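PDB 3E0U: glutathione peroxidase, which probably reduces peroxides, as a thioredoxin-fold oxidoreductase of the glutathione peroxidase family. Local coordinates for residues 3-8 and 110-115; 10-15 and 93-98; 31-36 and 61-66; 50-55 and 89-94. All coordinates share one frame; numbering follows the deposited sequence.

Contact 1: residues 3-8 and 110-115; sequences KSIYEF and EFMKAT
Phe111, whose ring rests against Lys3, Ser4, Ile5 and Phe8, has a carbonyl oxygen held by two donors. Thr115 N donates to Phe111 O at 2.8 Å, the ordinary helical bond. Thr115 OG1 donates to Phe111 O at 2.7 Å, from above the carbonyl plane. The two donors come from opposite faces of that plane. The hydroxyl oxygen also sits over one face of the Phe111 ring, toward its rim.

Across the contact the ring does most of the touching. With its CG anti to the backbone N (chi1 173°), Phe111 leaves helix 107-115 toward the N-terminal residues. Its far end meets backbone there: Ser4 C lies 3.8 Å from Phe111 CE2. Lys3 lends aliphatic carbon, with its CB 3.8 Å from Phe111 CE1, while its extended chain carries the amino group away. Phe8 closes in nearer the helix. Phe8 CZ comes within 3.5 Å of Phe111 CB. The two rings are nearly parallel, with planes at 23°. The offset is large, with Phe8 and Phe111 ring centroids 5.5 Å apart, and little of one ring lies over the other. Ile5 adds a looser touch, its CG2 lying 4.5 Å from Met112 SD. Ile5 and Met112 both also pack on Ile30 and Ile134 of the sheet.

No hydrogen bond crosses between 3-8 and 110-115. Some backbone groups are paired within each segment, as Phe8 N with Ile5 O. A backbone bond between Ile5 and Gly138 also holds 3-8. Its contact with the helix is apolar and aromatic, governed by shape rather than directed bonds.

Contact 2: residues 10-15 and 93-98; sequences VNAADG and PIMAKI
The backbones of Ala12 and Met95 form a single beta bridge, their CA atoms 4.0 Å apart. One sound hydrogen bond supports it. Ala96 N donates to Asn11 O at 3.2 Å; the bond is straight at the hydrogen (177°), but the donor stands well above the carbonyl plane. Beyond the bridge, Ala13 N makes a weak bond to Ile94 O. Ala12 also begins a type I turn that ends at Gly15.

A water reinforces that weak link. It donates to Ile94 O at 2.6 Å and accepts from Ala13 N at 3.2 Å. An ammonium ion, probably from the crystallisation liquor, is bonded to both Asn11 O and Ala96 O.

The apolar contacts are small. Met95 bends at chi2 and chi3, which brings its SD to 3.8 Å from Val10 CG1; the two side chains meet at about a right angle. Ala96 CB lies beside the backbone of the other segment, 3.3 Å from Ala12 O.

The contact joins two loops beside strand 60-65. Segment 93-98 runs along that strand, with backbone bonds from Met95 to Ala63 and from Ile98 to Pro65. Val10 reaches Phe64 of the same strand.

Contact 3: residues 31-36 and 61-66; sequences YNVASR and VLAFPC
Tyr31 uses both its backbone groups to bind strand 60-65. Phe64 N donates to Tyr31 O at 2.6 Å, and Tyr31 N donates to Leu62 O at 2.7 Å. Both bonds are nearly straight and lie almost along the C=O axis. Further on, Val33 N donates to Phe64 O at 3.2 Å, with the donor tilted 52° out of the carbonyl plane. Cys66 N to Val33 O closes the ladder as a weak bond.

The register is parallel: Tyr31 pairs with Ala63, Asn32 with Phe64 and Val33 with Pro65. CA-H...O contacts fill in between the stronger bonds, as where Asn32 CA meets Phe64 O at 3.3 Å.

Tyr31, Val33, Ala63 and Pro65 share one face of the sheet. There the Tyr31 ring crosses Val61 at a slant, with Tyr31 CD2 3.6 Å from Val61 CG2. The two methyls of Val33 straddle Ala63, each about 4.0 Å from Ala63 CB. Past the end of strand 28-33, Ser35 CB touches Pro65 CB at 3.9 Å. Asn32 and Phe64 point to the other face. Asn32 turns its amide away from the partner strand, and its ND2 bonds to Trp127 O.

These strands are the two of a beta-alpha-beta unit of the thioredoxin fold. Just beyond strand 28-33, the side chain of Ala34 is about 6 Å from that of Cys37, the predicted active-site residue. The connecting helix 43-54 packs on the Tyr31 and Val61 side. Helix 107-115 lies on the other, where Tyr109 meets Asn32 and Leu108 meets Phe64.

Contact 4: residues 50-55 and 89-94; sequences LYNKYK and KADFPI
The Tyr51 ring lies flat against the backbone and CB of Phe92. Phe92 CB sits almost exactly over the ring centre, 3.6 Å from the Tyr51 centroid and 10° off the normal. This is a CH-pi contact. The opposite face of the Tyr51 ring carries Lys55 CD, four residues on, offset toward the rim. The tyrosine is thus sandwiched between carbons of Lys55 and Phe92.

The Phe92 ring is turned steeply against Tyr51. Its edge points toward the Tyr51 face, with planes at 76° and Tyr51 and Phe92 centroids 5.8 Å apart. The pair is T-shaped, with the edge nearest the root of the tyrosine: Phe92 CD2 is 4.1 Å from Tyr51 CG. Phe92 has its CG between the backbone N and the carbonyl carbon (chi1 45°), which lets CB meet the tyrosine centre while the ring swings past its inner end. One face of the Phe92 ring is backed by Ala90 CB, toward the rim.

The outer part of the tyrosine meets the neighbours of Phe92. Asp91 CB comes within 4.0 Å of Tyr51 CE2. Near the other ring edge, on the Phe92 side, Pro93 CD approaches Tyr51 CE1 more loosely, at 4.3 Å. The amide of Asn52 leans toward the loop but bonds within its own helix, ND2 to Thr48 O.

This is a surface contact between helix 43-54 and the loop that follows strand 60-65. Tyr51 and Phe92 both rest on Val61 of that strand, and Phe92 also packs on Ala47 and Thr48 of the helix.

Contact 3 is the buried one and the most polar in its backbone, a parallel strand pair of the sheet. Contact 4 lies at the surface and is aromatic; contacts 1 and 2 are partly buried. Contacts 2 and 4 share Pro93 and Ile94, and this loop runs beside strand 60-65 of contact 3, bonded to it through the backbones of Pro93, Met95 and Ile98. Contact 2 joins loops by sparse backbone bonds and a water. Contact 1 has no cross-bond and relies on rings and aliphatic carbon. It sits on the far side of the chain's centre from contact 4, about 22 Å away between centres, and its 3-8 segment leads into 10-15.

Contact 1: residues 3-8 and 110-115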
loop_
_atom_site.group_PDB
_atom_site.type_symbol
_atom_site.label_atom_id
_atom_site.label_comp_id
_atom_site.label_asym_id
_atom_site.label_seq_id
_atom_site.Cartn_x
_atom_site.Cartn_y
_atom_site.Cartn_z
ATOM N N LYS A 3 0.860 -1.534 18.336
ATOM C CA LYS A 3 1.313 -0.676 17.199
ATOM C C LYS A 3 0.622 -1.042 15.920
ATOM O O LYS A 3 0.654 -2.183 15.503
ATOM C CB LYS A 3 2.821 -0.751 16.974
ATOM C CG LYS A 3 3.585 0.404 17.607
ATOM C CD LYS A 3 5.075 0.274 17.337
ATOM C CE LYS A 3 5.856 1.195 18.261
ATOM N NZ LYS A 3 7.309 1.207 17.948
ATOM N N SER A 4 0.084 -0.045 15.242
ATOM C CA SER A 4 -0.629 -0.304 14.021
ATOM C C SER A 4 -0.516 0.930 13.138
ATOM O O SER A 4 -0.052 1.988 13.580
ATOM C CB SER A 4 -2.100 -0.618 14.335
ATOM O OG SER A 4 -2.694 0.415 15.141
ATOM N N ILE A 5 -0.969 0.784 11.898
ATOM C CA ILE A 5 -0.950 1.835 10.964
ATOM C C ILE A 5 -1.886 2.962 11.409
ATOM O O ILE A 5 -1.870 4.048 10.848
ATOM C CB ILE A 5 -1.429 1.349 9.542
ATOM C CG1 ILE A 5 -2.918 1.030 9.507
ATOM C CG2 ILE A 5 -0.558 0.232 8.925
ATOM C CD1 ILE A 5 -3.342 0.756 8.078
ATOM N N TYR A 6 -2.804 2.648 12.322
ATOM C CA TYR A 6 -3.836 3.592 12.733
ATOM C C TYR A 6 -3.377 4.629 13.760
ATOM O O TYR A 6 -4.141 5.581 14.121
ATOM C CB TYR A 6 -5.067 2.827 13.232
ATOM C CG TYR A 6 -5.666 2.004 12.132
ATOM C CD1 TYR A 6 -6.094 2.596 10.984
ATOM C CD2 TYR A 6 -5.667 0.620 12.207
ATOM C CE1 TYR A 6 -6.619 1.832 9.962
ATOM C CE2 TYR A 6 -6.164 -0.157 11.190
ATOM C CZ TYR A 6 -6.644 0.441 10.076
ATOM O OH TYR A 6 -7.223 -0.348 9.108
ATOM N N GLU A 7 -2.098 4.519 14.110
ATOM C CA GLU A 7 -1.453 5.489 14.962
ATOM C C GLU A 7 -0.761 6.535 14.075
ATOM O O GLU A 7 0.004 7.333 14.591
ATOM C CB GLU A 7 -0.431 4.828 15.864
ATOM C CG GLU A 7 -0.991 3.828 16.856
ATOM C CD GLU A 7 0.084 3.218 17.685
ATOM O OE1 GLU A 7 1.167 2.897 17.173
ATOM O OE2 GLU A 7 -0.128 3.045 18.867
ATOM N N PHE A 8 -0.970 6.471 12.747
ATOM C CA PHE A 8 -0.428 7.492 11.810
ATOM C C PHE A 8 -1.527 8.223 11.097
ATOM O O PHE A 8 -2.657 7.701 10.933
ATOM C CB PHE A 8 0.527 6.893 10.783
ATOM C CG PHE A 8 1.607 6.124 11.407
ATOM C CD1 PHE A 8 1.373 4.850 11.849
ATOM C CD2 PHE A 8 2.771 6.735 11.778
ATOM C CE1 PHE A 8 2.330 4.151 12.538
ATOM C CE2 PHE A 8 3.759 6.015 12.394
ATOM C CZ PHE A 8 3.508 4.765 12.845
ATOM N N GLU A 110 8.034 4.465 7.512
ATOM C CA GLU A 110 9.107 4.013 8.396
ATOM C C GLU A 110 8.590 2.847 9.246
ATOM O O GLU A 110 9.222 1.799 9.307
ATOM C CB GLU A 110 9.687 5.161 9.283
ATOM C CG GLU A 110 10.172 6.436 8.524
ATOM C CD GLU A 110 11.561 6.318 7.854
ATOM O OE1 GLU A 110 12.399 7.262 8.021
ATOM O OE2 GLU A 110 11.855 5.277 7.209
ATOM N N PHE A 111 7.432 2.997 9.877
ATOM C CA PHE A 111 6.787 1.877 10.624
ATOM C C PHE A 111 6.679 0.535 9.814
ATOM O O PHE A 111 7.175 -0.525 10.250
ATOM C CB PHE A 111 5.390 2.314 11.183
ATOM C CG PHE A 111 4.611 1.164 11.821
ATOM C CD1 PHE A 111 5.106 0.513 12.948
ATOM C CD2 PHE A 111 3.405 0.728 11.277
ATOM C CE1 PHE A 111 4.433 -0.596 13.494
ATOM C CE2 PHE A 111 2.734 -0.372 11.784
ATOM C CZ PHE A 111 3.243 -1.046 12.902
ATOM N N MET A 112 6.056 0.585 8.631
ATOM C CA MET A 112 5.879 -0.622 7.822
ATOM C C MET A 112 7.196 -1.158 7.337
ATOM O O MET A 112 7.354 -2.350 7.241
ATOM C CB MET A 112 4.974 -0.389 6.607
ATOM C CG MET A 112 3.639 0.269 6.927
ATOM S SD MET A 112 2.437 0.279 5.607
ATOM C CE MET A 112 3.078 1.417 4.410
ATOM N N LYS A 113 8.104 -0.295 6.897
ATOM C CA LYS A 113 9.417 -0.768 6.399
ATOM C C LYS A 113 10.265 -1.357 7.533
ATOM O O LYS A 113 10.978 -2.335 7.341
ATOM C CB LYS A 113 10.174 0.358 5.675
ATOM C CG LYS A 113 9.441 0.946 4.434
ATOM C CD LYS A 113 9.988 2.345 4.098
ATOM C CE LYS A 113 11.505 2.363 4.173
ATOM N NZ LYS A 113 12.025 3.741 4.012
ATOM N N ALA A 114 10.193 -0.752 8.716
ATOM C CA ALA A 114 10.880 -1.274 9.897
ATOM C C ALA A 114 10.238 -2.598 10.342
ATOM O O ALA A 114 10.930 -3.575 10.536
ATOM C CB ALA A 114 10.882 -0.227 11.024
ATOM N N THR A 115 8.913 -2.694 10.319
ATOM C CA THR A 115 8.253 -3.951 10.695
ATOM C C THR A 115 8.667 -5.074 9.728
ATOM O O THR A 115 9.043 -6.140 10.156
ATOM C CB THR A 115 6.701 -3.797 10.746
ATOM O OG1 THR A 115 6.358 -2.707 11.606
ATOM C CG2 THR A 115 6.047 -5.062 11.269
#

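Contact 2: residues 10-15 and 93-98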
loop_
_atom_site.group_PDB
_atom_site.type_symbol
_atom_site.label_atom_id
_atom_site.label_comp_id
_atom_site.label_asym_id
_atom_site.label_seq_id
_atom_site.Cartn_x
_atom_site.Cartn_y
_atom_site.Cartn_z
ATOM N N VAL A 10 -2.476 10.813 7.729
ATOM C CA VAL A 10 -2.101 10.987 6.337
ATOM C C VAL A 10 -3.122 11.826 5.594
ATOM O O VAL A 10 -4.276 11.907 5.998
ATOM C CB VAL A 10 -1.969 9.534 5.768
ATOM C CG1 VAL A 10 -2.714 9.298 4.499
ATOM C CG2 VAL A 10 -0.594 9.063 5.833
ATOM N N ASN A 11 -2.652 12.697 4.707
ATOM C CA ASN A 11 -3.565 13.338 3.785
ATOM C C ASN A 11 -3.879 12.454 2.565
ATOM O O ASN A 11 -3.091 11.506 2.224
ATOM C CB ASN A 11 -3.064 14.719 3.373
ATOM C CG ASN A 11 -2.954 15.649 4.561
ATOM O OD1 ASN A 11 -3.879 15.694 5.362
ATOM N ND2 ASN A 11 -1.765 16.197 4.797
ATOM N N ALA A 12 -5.109 12.645 2.088
ATOM C CA ALA A 12 -5.679 12.034 0.917
ATOM C C ALA A 12 -5.297 12.888 -0.293
ATOM O O ALA A 12 -4.624 13.895 -0.144
ATOM C CB ALA A 12 -7.219 12.015 1.037
ATOM N N ALA A 13 -5.740 12.492 -1.480
ATOM C CA ALA A 13 -5.406 13.231 -2.677
ATOM C C ALA A 13 -5.919 14.672 -2.617
ATOM O O ALA A 13 -5.137 15.579 -2.895
ATOM C CB ALA A 13 -5.908 12.523 -3.949
ATOM N N ASP A 14 -7.211 14.885 -2.313
ATOM C CA ASP A 14 -7.736 16.262 -2.175
ATOM C C ASP A 14 -6.891 17.163 -1.254
ATOM O O ASP A 14 -7.244 18.308 -1.036
ATOM C CB ASP A 14 -9.224 16.292 -1.733
ATOM C CG ASP A 14 -9.441 15.773 -0.286
ATOM O OD1 ASP A 14 -8.463 15.432 0.420
ATOM O OD2 ASP A 14 -10.609 15.757 0.170
ATOM N N GLY A 15 -5.860 16.603 -0.614
ATOM C CA GLY A 15 -4.955 17.370 0.257
ATOM C C GLY A 15 -5.401 17.546 1.697
ATOM O O GLY A 15 -4.731 18.228 2.499
ATOM N N PRO A 93 -8.602 4.369 -3.472
ATOM C CA PRO A 93 -8.115 5.608 -2.802
ATOM C C PRO A 93 -6.637 5.997 -3.071
ATOM O O PRO A 93 -5.759 5.175 -2.901
ATOM C CB PRO A 93 -8.289 5.283 -1.320
ATOM C CG PRO A 93 -9.533 4.308 -1.340
ATOM C CD PRO A 93 -9.254 3.432 -2.526
ATOM N N ILE A 94 -6.414 7.132 -3.734
ATOM C CA ILE A 94 -5.056 7.619 -3.962
ATOM C C ILE A 94 -4.863 8.627 -2.827
ATOM O O ILE A 94 -5.776 9.384 -2.494
ATOM C CB ILE A 94 -4.843 8.416 -5.339
ATOM C CG1 ILE A 94 -5.614 7.875 -6.582
ATOM C CG2 ILE A 94 -3.372 8.756 -5.601
ATOM C CD1 ILE A 94 -5.711 6.437 -6.730
ATOM N N MET A 95 -3.682 8.638 -2.231
ATOM C CA MET A 95 -3.346 9.550 -1.151
ATOM C C MET A 95 -2.480 10.706 -1.658
ATOM O O MET A 95 -2.037 10.653 -2.770
ATOM C CB MET A 95 -2.561 8.774 -0.104
ATOM C CG MET A 95 -3.319 7.545 0.523
ATOM S SD MET A 95 -4.756 7.956 1.586
ATOM C CE MET A 95 -6.174 7.707 0.521
ATOM N N ALA A 96 -2.110 11.653 -0.784
ATOM C CA ALA A 96 -1.244 12.755 -1.130
ATOM C C ALA A 96 0.170 12.190 -1.234
ATOM O O ALA A 96 0.518 11.183 -0.548
ATOM C CB ALA A 96 -1.342 13.911 -0.059
ATOM N N LYS A 97 0.927 12.737 -2.194
ATOM C CA LYS A 97 2.289 12.332 -2.456
ATOM C C LYS A 97 3.111 12.477 -1.184
ATOM O O LYS A 97 2.907 13.416 -0.420
ATOM C CB LYS A 97 2.885 13.142 -3.621
ATOM C CG LYS A 97 4.375 12.779 -3.940
ATOM C CD LYS A 97 4.812 13.152 -5.321
ATOM C CE LYS A 97 4.672 14.655 -5.553
ATOM N NZ LYS A 97 3.337 15.069 -6.130
ATOM N N ILE A 98 3.963 11.486 -0.913
ATOM C CA ILE A 98 4.803 11.447 0.268
ATOM C C ILE A 98 6.176 10.953 -0.179
ATOM O O ILE A 98 6.354 10.592 -1.322
ATOM C CB ILE A 98 4.249 10.443 1.372
ATOM C CG1 ILE A 98 4.154 8.981 0.830
ATOM C CG2 ILE A 98 2.911 10.959 1.953
ATOM C CD1 ILE A 98 4.144 7.886 1.896
HETATM O O HOH W 1 -8.092 10.416 -1.913
#

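Contact 3: residues 31-36 and 61-66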
loop_
_atom_site.group_PDB
_atom_site.type_symbol
_atom_site.label_atom_id
_atom_site.label_comp_id
_atom_site.label_asym_id
_atom_site.label_seq_id
_atom_site.Cartn_x
_atom_site.Cartn_y
_atom_site.Cartn_z
ATOM N N TYR A 31 0.098 0.437 -1.274
ATOM C CA TYR A 31 1.105 0.548 -2.334
ATOM C C TYR A 31 1.686 1.949 -2.470
ATOM O O TYR A 31 0.967 2.941 -2.282
ATOM C CB TYR A 31 0.503 0.213 -3.704
ATOM C CG TYR A 31 0.089 -1.225 -4.011
ATOM C CD1 TYR A 31 0.912 -2.050 -4.735
ATOM C CD2 TYR A 31 -1.202 -1.678 -3.731
ATOM C CE1 TYR A 31 0.465 -3.270 -5.186
ATOM C CE2 TYR A 31 -1.646 -2.916 -4.162
ATOM C CZ TYR A 31 -0.810 -3.713 -4.882
ATOM O OH TYR A 31 -1.180 -4.994 -5.213
ATOM N N ASN A 32 2.983 1.990 -2.842
ATOM C CA ASN A 32 3.667 3.184 -3.345
ATOM C C ASN A 32 3.678 3.117 -4.859
ATOM O O ASN A 32 3.985 2.086 -5.464
ATOM C CB ASN A 32 5.097 3.386 -2.795
ATOM C CG ASN A 32 6.062 2.294 -3.199
ATOM O OD1 ASN A 32 5.964 1.192 -2.686
ATOM N ND2 ASN A 32 7.099 2.644 -4.007
ATOM N N VAL A 33 3.319 4.226 -5.485
ATOM C CA VAL A 33 3.110 4.226 -6.903
ATOM C C VAL A 33 3.723 5.521 -7.312
ATOM O O VAL A 33 3.936 6.390 -6.461
ATOM C CB VAL A 33 1.569 4.231 -7.239
ATOM C CG1 VAL A 33 0.905 2.993 -6.663
ATOM C CG2 VAL A 33 0.895 5.454 -6.655
ATOM N N ALA A 34 4.200 5.574 -8.545
ATOM C CA ALA A 34 4.721 6.791 -9.096
ATOM C C ALA A 34 3.575 7.768 -9.308
ATOM O O ALA A 34 2.486 7.399 -9.752
ATOM C CB ALA A 34 5.422 6.502 -10.390
ATOM N N SER A 35 3.844 9.028 -9.001
ATOM C CA SER A 35 2.877 10.091 -9.132
ATOM C C SER A 35 2.644 10.454 -10.598
ATOM O O SER A 35 1.510 10.763 -10.977
ATOM C CB SER A 35 3.349 11.317 -8.333
ATOM O OG SER A 35 4.651 11.740 -8.742
ATOM N N ARG A 36 3.659 10.259 -11.445
ATOM C CA ARG A 36 3.591 10.727 -12.859
ATOM C C ARG A 36 3.248 9.725 -13.996
ATOM O O ARG A 36 2.146 9.782 -14.563
ATOM C CB ARG A 36 4.810 11.608 -13.205
ATOM C CG ARG A 36 4.610 13.052 -12.776
ATOM C CD ARG A 36 3.251 13.488 -13.298
ATOM N NE ARG A 36 2.955 14.901 -13.106
ATOM C CZ ARG A 36 1.980 15.548 -13.750
ATOM N NH1 ARG A 36 1.255 14.913 -14.669
ATOM N NH2 ARG A 36 1.775 16.846 -13.532
ATOM N N VAL A 61 -7.508 -1.084 -1.190
ATOM C CA VAL A 61 -6.143 -0.778 -1.492
ATOM C C VAL A 61 -5.901 0.703 -1.446
ATOM O O VAL A 61 -6.742 1.498 -1.839
ATOM C CB VAL A 61 -5.545 -1.500 -2.760
ATOM C CG1 VAL A 61 -6.533 -2.355 -3.487
ATOM C CG2 VAL A 61 -4.670 -0.564 -3.649
ATOM N N LEU A 62 -4.796 1.060 -0.814
ATOM C CA LEU A 62 -4.402 2.440 -0.646
ATOM C C LEU A 62 -3.125 2.694 -1.449
ATOM O O LEU A 62 -2.214 1.916 -1.342
ATOM C CB LEU A 62 -4.123 2.686 0.845
ATOM C CG LEU A 62 -5.177 3.297 1.798
ATOM C CD1 LEU A 62 -6.609 3.090 1.412
ATOM C CD2 LEU A 62 -4.948 3.103 3.263
ATOM N N ALA A 63 -3.109 3.730 -2.309
ATOM C CA ALA A 63 -1.936 4.085 -3.130
ATOM C C ALA A 63 -1.351 5.366 -2.633
ATOM O O ALA A 63 -2.061 6.386 -2.536
ATOM C CB ALA A 63 -2.315 4.259 -4.591
ATOM N N PHE A 64 -0.055 5.317 -2.301
ATOM C CA PHE A 64 0.685 6.501 -1.870
ATOM C C PHE A 64 1.597 6.914 -3.013
ATOM O O PHE A 64 2.685 6.322 -3.159
ATOM C CB PHE A 64 1.548 6.222 -0.623
ATOM C CG PHE A 64 0.781 6.211 0.681
ATOM C CD1 PHE A 64 0.166 5.052 1.125
ATOM C CD2 PHE A 64 0.628 7.390 1.433
ATOM C CE1 PHE A 64 -0.634 5.041 2.293
ATOM C CE2 PHE A 64 -0.094 7.375 2.679
ATOM C CZ PHE A 64 -0.761 6.198 3.080
ATOM N N PRO A 65 1.226 8.003 -3.744
ATOM C CA PRO A 65 2.066 8.528 -4.826
ATOM C C PRO A 65 3.377 8.976 -4.254
ATOM O O PRO A 65 3.428 9.552 -3.178
ATOM C CB PRO A 65 1.279 9.743 -5.375
ATOM C CG PRO A 65 -0.112 9.587 -4.847
ATOM C CD PRO A 65 0.095 8.895 -3.483
ATOM N N CYS A 66 4.429 8.742 -5.022
ATOM C CA CYS A 66 5.769 9.002 -4.584
ATOM C C CYS A 66 6.652 9.160 -5.809
ATOM O O CYS A 66 6.766 8.247 -6.608
ATOM C CB CYS A 66 6.198 7.821 -3.732
ATOM S SG CYS A 66 7.816 7.876 -3.130
#

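Contact 4: residues 50-55 and 89-94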
loop_
_atom_site.group_PDB
_atom_site.type_symbol
_atom_site.label_atom_id
_atom_site.label_comp_id
_atom_site.label_asym_id
_atom_site.label_seq_id
_atom_site.Cartn_x
_atom_site.Cartn_y
_atom_site.Cartn_z
ATOM N N LEU A 50 -7.176 -7.262 -7.123
ATOM C CA LEU A 50 -7.452 -7.527 -5.732
ATOM C C LEU A 50 -8.498 -6.609 -5.139
ATOM O O LEU A 50 -9.215 -7.013 -4.262
ATOM C CB LEU A 50 -6.174 -7.470 -4.893
ATOM C CG LEU A 50 -5.245 -8.633 -5.186
ATOM C CD1 LEU A 50 -3.855 -8.261 -4.714
ATOM C CD2 LEU A 50 -5.801 -9.905 -4.525
ATOM N N TYR A 51 -8.489 -5.345 -5.527
ATOM C CA TYR A 51 -9.417 -4.349 -5.023
ATOM C C TYR A 51 -10.842 -4.684 -5.470
ATOM O O TYR A 51 -11.806 -4.542 -4.712
ATOM C CB TYR A 51 -8.986 -2.965 -5.501
ATOM C CG TYR A 51 -9.938 -1.863 -5.106
ATOM C CD1 TYR A 51 -10.032 -1.434 -3.774
ATOM C CD2 TYR A 51 -10.759 -1.249 -6.053
ATOM C CE1 TYR A 51 -10.996 -0.463 -3.370
ATOM C CE2 TYR A 51 -11.687 -0.285 -5.675
ATOM C CZ TYR A 51 -11.759 0.127 -4.323
ATOM O OH TYR A 51 -12.656 1.095 -3.961
ATOM N N ASN A 52 -10.983 -5.162 -6.702
ATOM C CA ASN A 52 -12.286 -5.568 -7.206
ATOM C C ASN A 52 -12.746 -6.963 -6.715
ATOM O O ASN A 52 -13.945 -7.175 -6.474
ATOM C CB ASN A 52 -12.364 -5.419 -8.743
ATOM C CG ASN A 52 -12.436 -3.951 -9.189
ATOM O OD1 ASN A 52 -13.417 -3.257 -8.917
ATOM N ND2 ASN A 52 -11.394 -3.474 -9.865
ATOM N N LYS A 53 -11.821 -7.903 -6.546
ATOM C CA LYS A 53 -12.221 -9.255 -6.141
ATOM C C LYS A 53 -12.675 -9.241 -4.675
ATOM O O LYS A 53 -13.665 -9.894 -4.307
ATOM C CB LYS A 53 -11.075 -10.272 -6.309
ATOM C CG LYS A 53 -10.928 -10.943 -7.663
ATOM C CD LYS A 53 -11.347 -12.408 -7.650
ATOM C CE LYS A 53 -10.348 -13.302 -6.895
ATOM N NZ LYS A 53 -9.259 -13.897 -7.745
ATOM N N TYR A 54 -12.059 -8.361 -3.893
ATOM C CA TYR A 54 -12.186 -8.444 -2.465
ATOM C C TYR A 54 -12.765 -7.259 -1.696
ATOM O O TYR A 54 -13.041 -7.400 -0.493
ATOM C CB TYR A 54 -10.815 -8.823 -1.889
ATOM C CG TYR A 54 -10.392 -10.202 -2.342
ATOM C CD1 TYR A 54 -11.112 -11.325 -1.927
ATOM C CD2 TYR A 54 -9.419 -10.380 -3.326
ATOM C CE1 TYR A 54 -10.823 -12.589 -2.414
ATOM C CE2 TYR A 54 -9.105 -11.648 -3.799
ATOM C CZ TYR A 54 -9.798 -12.746 -3.323
ATOM O OH TYR A 54 -9.511 -14.014 -3.756
ATOM N N LYS A 55 -13.026 -6.132 -2.361
ATOM C CA LYS A 55 -13.473 -4.948 -1.605
ATOM C C LYS A 55 -14.770 -5.206 -0.857
ATOM O O LYS A 55 -14.905 -4.816 0.306
ATOM C CB LYS A 55 -13.593 -3.704 -2.485
ATOM C CG LYS A 55 -14.543 -3.842 -3.641
ATOM C CD LYS A 55 -14.208 -2.810 -4.704
ATOM C CE LYS A 55 -14.971 -1.527 -4.491
ATOM N NZ LYS A 55 -16.408 -1.798 -4.668
ATOM N N LYS A 89 -4.170 7.315 -11.912
ATOM C CA LYS A 89 -5.615 7.153 -11.806
ATOM C C LYS A 89 -5.913 5.737 -11.396
ATOM O O LYS A 89 -5.282 4.787 -11.861
ATOM C CB LYS A 89 -6.364 7.448 -13.121
ATOM C CG LYS A 89 -6.361 8.890 -13.504
ATOM C CD LYS A 89 -7.740 9.409 -13.836
ATOM C CE LYS A 89 -8.042 9.450 -15.334
ATOM N NZ LYS A 89 -8.194 8.064 -15.872
ATOM N N ALA A 90 -6.904 5.581 -10.541
ATOM C CA ALA A 90 -7.287 4.252 -10.100
ATOM C C ALA A 90 -8.666 4.310 -9.498
ATOM O O ALA A 90 -9.145 5.391 -9.184
ATOM C CB ALA A 90 -6.257 3.725 -9.068
ATOM N N ASP A 91 -9.278 3.148 -9.314
ATOM C CA ASP A 91 -10.595 2.997 -8.643
ATOM C C ASP A 91 -10.453 3.014 -7.103
ATOM O O ASP A 91 -11.396 3.299 -6.369
ATOM C CB ASP A 91 -11.264 1.694 -9.068
ATOM C CG ASP A 91 -11.689 1.705 -10.509
ATOM O OD1 ASP A 91 -11.910 2.835 -11.021
ATOM O OD2 ASP A 91 -11.918 0.602 -11.100
ATOM N N PHE A 92 -9.279 2.657 -6.609
ATOM C CA PHE A 92 -9.047 2.683 -5.190
ATOM C C PHE A 92 -8.530 4.067 -4.784
ATOM O O PHE A 92 -8.170 4.892 -5.645
ATOM C CB PHE A 92 -8.108 1.515 -4.742
ATOM C CG PHE A 92 -6.892 1.317 -5.629
ATOM C CD1 PHE A 92 -5.809 2.171 -5.547
ATOM C CD2 PHE A 92 -6.904 0.373 -6.647
ATOM C CE1 PHE A 92 -4.745 2.081 -6.459
ATOM C CE2 PHE A 92 -5.824 0.256 -7.518
ATOM C CZ PHE A 92 -4.747 1.120 -7.431
ATOM N N PRO A 93 -8.602 4.369 -3.472
ATOM C CA PRO A 93 -8.115 5.608 -2.802
ATOM C C PRO A 93 -6.637 5.997 -3.071
ATOM O O PRO A 93 -5.759 5.175 -2.901
ATOM C CB PRO A 93 -8.289 5.283 -1.320
ATOM C CG PRO A 93 -9.533 4.308 -1.340
ATOM C CD PRO A 93 -9.254 3.432 -2.526
ATOM N N ILE A 94 -6.414 7.132 -3.734
ATOM C CA ILE A 94 -5.056 7.619 -3.962
ATOM C C ILE A 94 -4.863 8.627 -2.827
ATOM O O ILE A 94 -5.776 9.384 -2.494
ATOM C CB ILE A 94 -4.843 8.416 -5.339
ATOM C CG1 ILE A 94 -5.614 7.875 -6.582
ATOM C CG2 ILE A 94 -3.372 8.756 -5.601
ATOM C CD1 ILE A 94 -5.711 6.437 -6.730
#